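Local structure of putative transcriptional regulator (TetR/AcrR family) (Acinetobacter sp., 3KNW) at residues 96-101 with 171-176. The protein probably binds DNA through a helix-turn-helix motif and regulates transcription, as other members of the TetR/AcrR family do. Residues are numbered along the deposited sequence; the frame is centred on the assembly and turned at random.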
# COMPACT_ATOMS: atom_id res chain seq x y z
N GLN A 96 -0.32 -11.89 -13.23
CA GLN A 96 0.51 -11.38 -14.30
C GLN A 96 -0.15 -10.14 -14.88
O GLN A 96 0.56 -9.20 -15.26
CB GLN A 96 0.86 -12.46 -15.36
CG GLN A 96 2.39 -12.72 -15.41
CD GLN A 96 2.83 -14.19 -15.67
OE1 GLN A 96 2.02 -15.12 -15.74
NE2 GLN A 96 4.15 -14.37 -15.83
N CYS A 97 -1.49 -10.15 -14.90
CA CYS A 97 -2.32 -9.01 -15.24
C CYS A 97 -2.18 -7.86 -14.23
O CYS A 97 -2.14 -6.69 -14.64
CB CYS A 97 -3.82 -9.44 -15.36
SG CYS A 97 -4.33 -9.71 -17.03
N TRP A 98 -2.16 -8.16 -12.93
CA TRP A 98 -1.81 -7.16 -11.93
C TRP A 98 -0.60 -6.39 -12.42
O TRP A 98 -0.64 -5.18 -12.49
CB TRP A 98 -1.40 -7.85 -10.63
CG TRP A 98 -2.24 -7.72 -9.44
CD1 TRP A 98 -3.24 -8.55 -9.06
CD2 TRP A 98 -2.08 -6.77 -8.39
NE1 TRP A 98 -3.76 -8.15 -7.85
CE2 TRP A 98 -3.06 -7.06 -7.41
CE3 TRP A 98 -1.23 -5.70 -8.19
CZ2 TRP A 98 -3.21 -6.31 -6.27
CZ3 TRP A 98 -1.37 -4.97 -7.07
CH2 TRP A 98 -2.36 -5.27 -6.12
N VAL A 99 0.46 -7.12 -12.75
CA VAL A 99 1.73 -6.56 -13.16
C VAL A 99 1.71 -5.74 -14.47
O VAL A 99 2.54 -4.86 -14.60
CB VAL A 99 2.81 -7.72 -13.22
CG1 VAL A 99 4.20 -7.23 -13.63
CG2 VAL A 99 2.91 -8.42 -11.87
N LYS A 100 0.79 -5.99 -15.41
CA LYS A 100 0.75 -5.26 -16.71
C LYS A 100 0.22 -3.78 -16.67
O LYS A 100 0.66 -2.96 -17.48
CB LYS A 100 -0.02 -6.06 -17.78
N ASP A 101 -0.72 -3.44 -15.77
CA ASP A 101 -1.24 -2.03 -15.62
C ASP A 101 -2.10 -1.47 -16.79
O ASP A 101 -1.69 -1.42 -17.96
CB ASP A 101 -0.09 -1.04 -15.28
N GLN A 171 -1.20 -9.72 0.04
CA GLN A 171 -0.50 -8.70 0.78
C GLN A 171 0.79 -8.33 0.09
O GLN A 171 1.06 -7.17 -0.02
CB GLN A 171 -0.20 -9.17 2.18
CG GLN A 171 -1.40 -9.07 3.08
CD GLN A 171 -1.21 -9.72 4.42
OE1 GLN A 171 -2.15 -9.93 5.14
NE2 GLN A 171 -0.00 -10.04 4.74
N MSE A 172 1.56 -9.30 -0.37
CA MSE A 172 2.82 -9.07 -1.07
C MSE A 172 2.63 -8.34 -2.34
O MSE A 172 3.42 -7.44 -2.64
CB MSE A 172 3.55 -10.37 -1.34
CG MSE A 172 4.83 -10.26 -2.23
SE MSE A 172 5.55 -12.06 -2.41
CE MSE A 172 4.41 -12.73 -3.76
N TYR A 173 1.55 -8.61 -3.08
CA TYR A 173 1.34 -7.82 -4.30
C TYR A 173 0.96 -6.39 -4.04
O TYR A 173 1.48 -5.50 -4.70
CB TYR A 173 0.35 -8.48 -5.25
CG TYR A 173 1.03 -9.54 -6.07
CD1 TYR A 173 1.45 -10.75 -5.50
CD2 TYR A 173 1.32 -9.34 -7.41
CE1 TYR A 173 2.05 -11.75 -6.25
CE2 TYR A 173 1.94 -10.36 -8.16
CZ TYR A 173 2.32 -11.53 -7.56
OH TYR A 173 2.96 -12.50 -8.32
N LEU A 174 0.11 -6.11 -3.05
CA LEU A 174 -0.18 -4.72 -2.70
C LEU A 174 1.07 -3.96 -2.27
O LEU A 174 1.27 -2.81 -2.63
CB LEU A 174 -1.14 -4.67 -1.57
CG LEU A 174 -2.59 -5.04 -1.88
CD1 LEU A 174 -3.32 -5.16 -0.56
CD2 LEU A 174 -3.23 -4.04 -2.76
N GLY A 175 1.96 -4.61 -1.55
CA GLY A 175 3.13 -3.91 -1.09
C GLY A 175 4.16 -3.68 -2.21
O GLY A 175 4.82 -2.62 -2.23
N ALA A 176 4.35 -4.70 -3.06
CA ALA A 176 5.04 -4.56 -4.32
C ALA A 176 4.39 -3.43 -5.23
O ALA A 176 5.10 -2.63 -5.82
CB ALA A 176 5.05 -5.93 -5.08
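Trp98 and Tyr173 both point their CB bonds across the contact, and chi1 of Trp98 (-113°), lying off the staggered positions, then turns the indole into the space between the axes of the helical segments 96-100 and 171-176, which run nearly parallel and approach to 11.5 Å. The CB of Tyr173 sits above the six-membered ring of Trp98, 4.1 Å from its centroid and 1° off the ring normal, which qualifies as a CH-pi contact. Beyond that carbon, the phenol directs its edge at the face of the indole; the five-membered ring of Trp98 and the ring of Tyr173 have centroids 5.6 Å apart and planes inclined at 63°, an edge-to-face pair. The far rim of the indole reaches the opposing backbone, with CZ3 of Trp98 3.7 Å from O of Tyr173. Leu174 starts out pointing away, yet its CD2 returns to the indole edge in the ring plane, 3.7 Å from Trp98 CH2. Val99 completes the patch: its CG2 lies 4.3 Å from CE2 of Tyr173, at the phenol edge. Leu174 also packs on Leu179 of the second subunit, which places the contact beside the interface with that subunit. Helices 87-100 and 162-183 of the TetR-type C-terminal domain are therefore joined here by aromatic and aliphatic packing, while hydrogen bonds from Trp98 NE1 to Tyr94 OH and between Tyr173 OH and Thr196 OG1 on helix 187-200 probably help to hold the rings' orientation.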